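Local structure of SAV1430 (Staphylococcus aureus subsp. aureus Mu50, 2FFM) at residues 28-42 against 46-58. The protein is of unknown function but carries the N-terminal domain of Nfu/NifU scaffold proteins and may therefore take part in iron-sulfur cluster assembly. Sequence-based numbering, arbitrary orientation.
Sequences SDTYTKVDDSQPAFI and LKVEGVKSIFHVM
Y31 leans its ring to the side anti to the carbonyl carbon (chi1 -46°), which carries Y31 CE1 obliquely past H56 CB at 3.8 Å. H56 holds its imidazole anti to the backbone N (chi1 -172°), sending it toward F41 and I42 of the connecting helix. F41 comes in at about a right angle, the edge of its ring directed at the imidazole, with F41 CZ 4.0 Å from H56 CE1. I42 adds its tip alongside: its CD1 lies 4.1 Å from H56 ND1 and also packs on I54 CG2, while its CG1 covers one face of the F41 ring. This arrangement illustrates how an antiparallel sheet acquires a helical cover. Strand 29-31 forms one margin of the five-stranded sheet and runs against strand 51-57, and helix 40-46, which connects them, packs over the face that carries Y31, I54 and H56. Two hydrogen-bonded pairs fix the register: D29 with H56, where H56 N reaches D29 O at 2.8 Å in a nearly straight bond (169°), and Y31 with I54. Between them T30 and F55 form a non-hydrogen-bonded pair on the other face, where T30 OG1 sits at the edge of the F55 ring, 3.6 Å from F55 CD1. S28 OG approaches the same ring obliquely at F55 CE1. At the far end of the helix, V34 CG1 and L46 CB touch at 3.4 Å, the two side chains running antiparallel alongside one another. R23, outside both segments, forms a salt bridge with D29 and a hydrogen bond with Y31 OH.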
loop_
_atom_site.group_PDB
_atom_site.type_symbol
_atom_site.label_atom_id
_atom_site.label_comp_id
_atom_site.label_asym_id
_atom_site.label_seq_id
_atom_site.Cartn_x
_atom_site.Cartn_y
_atom_site.Cartn_z
ATOM N N SER A 28 -10.349 -2.001 9.789
ATOM C CA SER A 28 -9.112 -1.730 9.092
ATOM C C SER A 28 -8.045 -2.699 9.564
ATOM O O SER A 28 -8.246 -3.433 10.536
ATOM C CB SER A 28 -8.660 -0.299 9.366
ATOM O OG SER A 28 -8.127 -0.186 10.672
ATOM N N ASP A 29 -6.916 -2.694 8.859
ATOM C CA ASP A 29 -5.769 -3.544 9.162
ATOM C C ASP A 29 -4.490 -2.792 8.803
ATOM O O ASP A 29 -4.417 -2.150 7.761
ATOM C CB ASP A 29 -5.828 -4.838 8.346
ATOM C CG ASP A 29 -6.674 -5.918 9.002
ATOM O OD1 ASP A 29 -6.167 -6.622 9.906
ATOM O OD2 ASP A 29 -7.847 -6.063 8.605
ATOM N N THR A 30 -3.492 -2.874 9.674
ATOM C CA THR A 30 -2.210 -2.222 9.445
ATOM C C THR A 30 -1.156 -3.319 9.417
ATOM O O THR A 30 -0.901 -3.978 10.427
ATOM C CB THR A 30 -1.865 -1.218 10.562
ATOM O OG1 THR A 30 -2.937 -0.283 10.700
ATOM C CG2 THR A 30 -0.584 -0.461 10.228
ATOM N N TYR A 31 -0.556 -3.516 8.248
ATOM C CA TYR A 31 0.455 -4.541 8.074
ATOM C C TYR A 31 1.834 -3.928 8.030
ATOM O O TYR A 31 2.109 -3.060 7.207
ATOM C CB TYR A 31 0.202 -5.304 6.786
ATOM C CG TYR A 31 -1.237 -5.699 6.590
ATOM C CD1 TYR A 31 -2.044 -5.011 5.688
ATOM C CD2 TYR A 31 -1.775 -6.800 7.264
ATOM C CE1 TYR A 31 -3.353 -5.414 5.439
ATOM C CE2 TYR A 31 -3.084 -7.217 7.031
ATOM C CZ TYR A 31 -3.867 -6.520 6.111
ATOM O OH TYR A 31 -5.141 -6.957 5.839
ATOM N N THR A 32 2.705 -4.394 8.918
ATOM C CA THR A 32 4.066 -3.883 8.987
ATOM C C THR A 32 5.098 -4.904 8.519
ATOM O O THR A 32 6.231 -4.546 8.207
ATOM C CB THR A 32 4.414 -3.430 10.431
ATOM O OG1 THR A 32 4.248 -4.535 11.321
ATOM C CG2 THR A 32 3.509 -2.290 10.868
ATOM N N LYS A 33 4.697 -6.171 8.466
ATOM C CA LYS A 33 5.591 -7.251 8.045
ATOM C C LYS A 33 4.835 -8.332 7.271
ATOM O O LYS A 33 3.634 -8.513 7.461
ATOM C CB LYS A 33 6.264 -7.881 9.269
ATOM C CG LYS A 33 5.293 -8.343 10.367
ATOM C CD LYS A 33 6.035 -8.971 11.562
ATOM C CE LYS A 33 5.106 -9.254 12.756
ATOM N NZ LYS A 33 4.508 -8.016 13.365
ATOM N N VAL A 34 5.538 -9.061 6.411
ATOM C CA VAL A 34 4.892 -10.101 5.621
ATOM C C VAL A 34 4.748 -11.435 6.351
ATOM O O VAL A 34 5.603 -11.815 7.157
ATOM C CB VAL A 34 5.658 -10.365 4.306
ATOM C CG1 VAL A 34 5.973 -9.046 3.613
ATOM C CG2 VAL A 34 6.923 -11.141 4.579
ATOM N N ASP A 35 3.641 -12.123 6.073
ATOM C CA ASP A 35 3.368 -13.448 6.621
ATOM C C ASP A 35 2.168 -14.060 5.917
ATOM O O ASP A 35 1.283 -13.360 5.435
ATOM C CB ASP A 35 3.157 -13.426 8.141
ATOM C CG ASP A 35 1.848 -12.818 8.545
ATOM O OD1 ASP A 35 1.206 -13.358 9.475
ATOM O OD2 ASP A 35 1.471 -11.794 7.945
ATOM N N ASP A 36 2.164 -15.383 5.863
ATOM C CA ASP A 36 1.134 -16.151 5.181
ATOM C C ASP A 36 -0.345 -15.812 5.429
ATOM O O ASP A 36 -1.183 -16.113 4.584
ATOM C CB ASP A 36 1.368 -17.631 5.466
ATOM C CG ASP A 36 1.242 -17.959 6.936
ATOM O OD1 ASP A 36 2.047 -17.435 7.734
ATOM O OD2 ASP A 36 0.332 -18.734 7.294
ATOM N N SER A 37 -0.675 -15.195 6.562
ATOM C CA SER A 37 -2.069 -14.868 6.844
ATOM C C SER A 37 -2.603 -13.682 6.039
ATOM O O SER A 37 -3.774 -13.665 5.651
ATOM C CB SER A 37 -2.280 -14.605 8.343
ATOM O OG SER A 37 -1.571 -13.465 8.786
ATOM N N GLN A 38 -1.755 -12.696 5.777
ATOM C CA GLN A 38 -2.165 -11.512 5.026
ATOM C C GLN A 38 -2.447 -11.811 3.560
ATOM O O GLN A 38 -2.091 -12.874 3.053
ATOM C CB GLN A 38 -1.064 -10.449 5.114
ATOM C CG GLN A 38 -0.649 -10.159 6.525
ATOM C CD GLN A 38 0.600 -9.330 6.589
ATOM O OE1 GLN A 38 1.482 -9.449 5.735
ATOM N NE2 GLN A 38 0.703 -8.500 7.618
ATOM N N PRO A 39 -3.120 -10.881 2.863
ATOM C CA PRO A 39 -3.395 -11.123 1.442
ATOM C C PRO A 39 -2.054 -11.138 0.677
ATOM O O PRO A 39 -1.089 -10.507 1.100
ATOM C CB PRO A 39 -4.268 -9.927 1.051
ATOM C CG PRO A 39 -4.962 -9.586 2.326
ATOM C CD PRO A 39 -3.858 -9.698 3.343
ATOM N N ALA A 40 -2.003 -11.848 -0.444
ATOM C CA ALA A 40 -0.772 -11.941 -1.225
ATOM C C ALA A 40 -0.273 -10.608 -1.741
ATOM O O ALA A 40 0.912 -10.286 -1.588
ATOM C CB ALA A 40 -0.954 -12.895 -2.393
ATOM N N PHE A 41 -1.153 -9.827 -2.361
ATOM C CA PHE A 41 -0.701 -8.553 -2.893
ATOM C C PHE A 41 -0.127 -7.704 -1.755
ATOM O O PHE A 41 0.809 -6.933 -1.968
ATOM C CB PHE A 41 -1.830 -7.829 -3.661
ATOM C CG PHE A 41 -2.799 -7.108 -2.793
ATOM C CD1 PHE A 41 -3.910 -7.764 -2.270
ATOM C CD2 PHE A 41 -2.577 -5.775 -2.464
ATOM C CE1 PHE A 41 -4.802 -7.095 -1.433
ATOM C CE2 PHE A 41 -3.452 -5.090 -1.630
ATOM C CZ PHE A 41 -4.567 -5.747 -1.105
ATOM N N ILE A 42 -0.650 -7.890 -0.542
ATOM C CA ILE A 42 -0.168 -7.154 0.627
ATOM C C ILE A 42 1.280 -7.509 0.996
ATOM O O ILE A 42 2.059 -6.631 1.394
ATOM C CB ILE A 42 -1.056 -7.405 1.858
ATOM C CG1 ILE A 42 -2.452 -6.806 1.630
ATOM C CG2 ILE A 42 -0.399 -6.833 3.091
ATOM C CD1 ILE A 42 -2.502 -5.288 1.615
ATOM N N LEU A 46 4.825 -5.007 0.777
ATOM C CA LEU A 46 5.769 -4.870 1.884
ATOM C C LEU A 46 7.215 -5.223 1.505
ATOM O O LEU A 46 8.153 -4.617 2.004
ATOM C CB LEU A 46 5.331 -5.746 3.059
ATOM C CG LEU A 46 4.288 -5.173 4.010
ATOM C CD1 LEU A 46 3.117 -4.626 3.225
ATOM C CD2 LEU A 46 3.833 -6.266 4.964
ATOM N N LYS A 47 7.382 -6.212 0.631
ATOM C CA LYS A 47 8.703 -6.637 0.192
ATOM C C LYS A 47 9.382 -5.574 -0.674
ATOM O O LYS A 47 10.565 -5.698 -1.014
ATOM C CB LYS A 47 8.615 -7.949 -0.598
ATOM C CG LYS A 47 8.309 -9.192 0.228
ATOM C CD LYS A 47 8.180 -10.427 -0.664
ATOM C CE LYS A 47 7.657 -11.627 0.133
ATOM N NZ LYS A 47 7.143 -12.727 -0.745
ATOM N N VAL A 48 8.634 -4.539 -1.047
ATOM C CA VAL A 48 9.179 -3.450 -1.851
ATOM C C VAL A 48 10.104 -2.598 -0.993
ATOM O O VAL A 48 9.715 -2.124 0.070
ATOM C CB VAL A 48 8.053 -2.567 -2.422
ATOM C CG1 VAL A 48 8.643 -1.348 -3.109
ATOM C CG2 VAL A 48 7.228 -3.374 -3.410
ATOM N N GLU A 49 11.340 -2.439 -1.454
ATOM C CA GLU A 49 12.363 -1.654 -0.763
ATOM C C GLU A 49 11.884 -0.223 -0.570
ATOM O O GLU A 49 11.695 0.516 -1.540
ATOM C CB GLU A 49 13.653 -1.665 -1.594
ATOM C CG GLU A 49 14.770 -0.689 -1.158
ATOM C CD GLU A 49 15.803 -1.315 -0.226
ATOM O OE1 GLU A 49 16.845 -0.645 0.054
ATOM O OE2 GLU A 49 15.569 -2.472 0.220
ATOM N N GLY A 50 11.688 0.167 0.683
ATOM C CA GLY A 50 11.235 1.515 0.959
ATOM C C GLY A 50 9.864 1.576 1.601
ATOM O O GLY A 50 9.504 2.581 2.216
ATOM N N VAL A 51 9.084 0.516 1.444
ATOM C CA VAL A 51 7.767 0.480 2.047
ATOM C C VAL A 51 7.936 0.207 3.530
ATOM O O VAL A 51 8.611 -0.744 3.924
ATOM C CB VAL A 51 6.896 -0.623 1.413
ATOM C CG1 VAL A 51 5.581 -0.761 2.176
ATOM C CG2 VAL A 51 6.620 -0.277 -0.052
ATOM N N LYS A 52 7.330 1.050 4.355
ATOM C CA LYS A 52 7.421 0.889 5.802
ATOM C C LYS A 52 6.225 0.100 6.352
ATOM O O LYS A 52 6.404 -0.904 7.030
ATOM C CB LYS A 52 7.509 2.266 6.482
ATOM C CG LYS A 52 7.471 2.217 8.019
ATOM C CD LYS A 52 8.813 1.801 8.624
ATOM C CE LYS A 52 9.649 3.023 9.012
ATOM N NZ LYS A 52 9.794 3.976 7.866
ATOM N N SER A 53 5.011 0.563 6.067
ATOM C CA SER A 53 3.811 -0.123 6.538
ATOM C C SER A 53 2.677 0.107 5.558
ATOM O O SER A 53 2.811 0.884 4.614
ATOM C CB SER A 53 3.377 0.397 7.912
ATOM O OG SER A 53 2.637 1.600 7.774
ATOM N N ILE A 54 1.551 -0.556 5.813
ATOM C CA ILE A 54 0.372 -0.440 4.962
ATOM C C ILE A 54 -0.904 -0.365 5.787
ATOM O O ILE A 54 -1.132 -1.194 6.657
ATOM C CB ILE A 54 0.245 -1.660 4.007
ATOM C CG1 ILE A 54 1.474 -1.748 3.107
ATOM C CG2 ILE A 54 -1.018 -1.541 3.157
ATOM C CD1 ILE A 54 1.659 -0.527 2.243
ATOM N N PHE A 55 -1.723 0.645 5.523
ATOM C CA PHE A 55 -3.000 0.789 6.210
ATOM C C PHE A 55 -4.028 0.404 5.168
ATOM O O PHE A 55 -4.101 1.029 4.116
ATOM C CB PHE A 55 -3.242 2.233 6.645
ATOM C CG PHE A 55 -4.569 2.450 7.332
ATOM C CD1 PHE A 55 -4.851 1.832 8.546
ATOM C CD2 PHE A 55 -5.518 3.312 6.784
ATOM C CE1 PHE A 55 -6.055 2.077 9.210
ATOM C CE2 PHE A 55 -6.725 3.563 7.440
ATOM C CZ PHE A 55 -6.994 2.945 8.655
ATOM N N HIS A 56 -4.819 -0.624 5.462
ATOM C CA HIS A 56 -5.826 -1.111 4.528
ATOM C C HIS A 56 -7.234 -1.048 5.106
ATOM O O HIS A 56 -7.520 -1.687 6.118
ATOM C CB HIS A 56 -5.511 -2.558 4.137
ATOM C CG HIS A 56 -6.376 -3.084 3.035
ATOM N ND1 HIS A 56 -6.374 -4.409 2.658
ATOM C CD2 HIS A 56 -7.251 -2.459 2.214
ATOM C CE1 HIS A 56 -7.210 -4.576 1.650
ATOM N NE2 HIS A 56 -7.755 -3.408 1.360
ATOM N N VAL A 57 -8.120 -0.302 4.451
ATOM C CA VAL A 57 -9.496 -0.175 4.928
ATOM C C VAL A 57 -10.453 0.268 3.833
ATOM O O VAL A 57 -10.126 1.147 3.052
ATOM C CB VAL A 57 -9.590 0.828 6.092
ATOM C CG1 VAL A 57 -9.312 2.227 5.599
ATOM C CG2 VAL A 57 -10.954 0.739 6.735
HETATM N N MSE A 58 -11.633 -0.336 3.776
HETATM C CA MSE A 58 -12.613 0.030 2.763
HETATM C C MSE A 58 -12.091 -0.257 1.341
HETATM O O MSE A 58 -11.761 -1.402 1.018
HETATM C CB MSE A 58 -13.002 1.518 2.917
HETATM C CG MSE A 58 -13.852 1.833 4.180
HETATM SE SE MSE A 58 -14.237 3.745 4.528
HETATM C CE MSE A 58 -12.870 4.154 5.825
#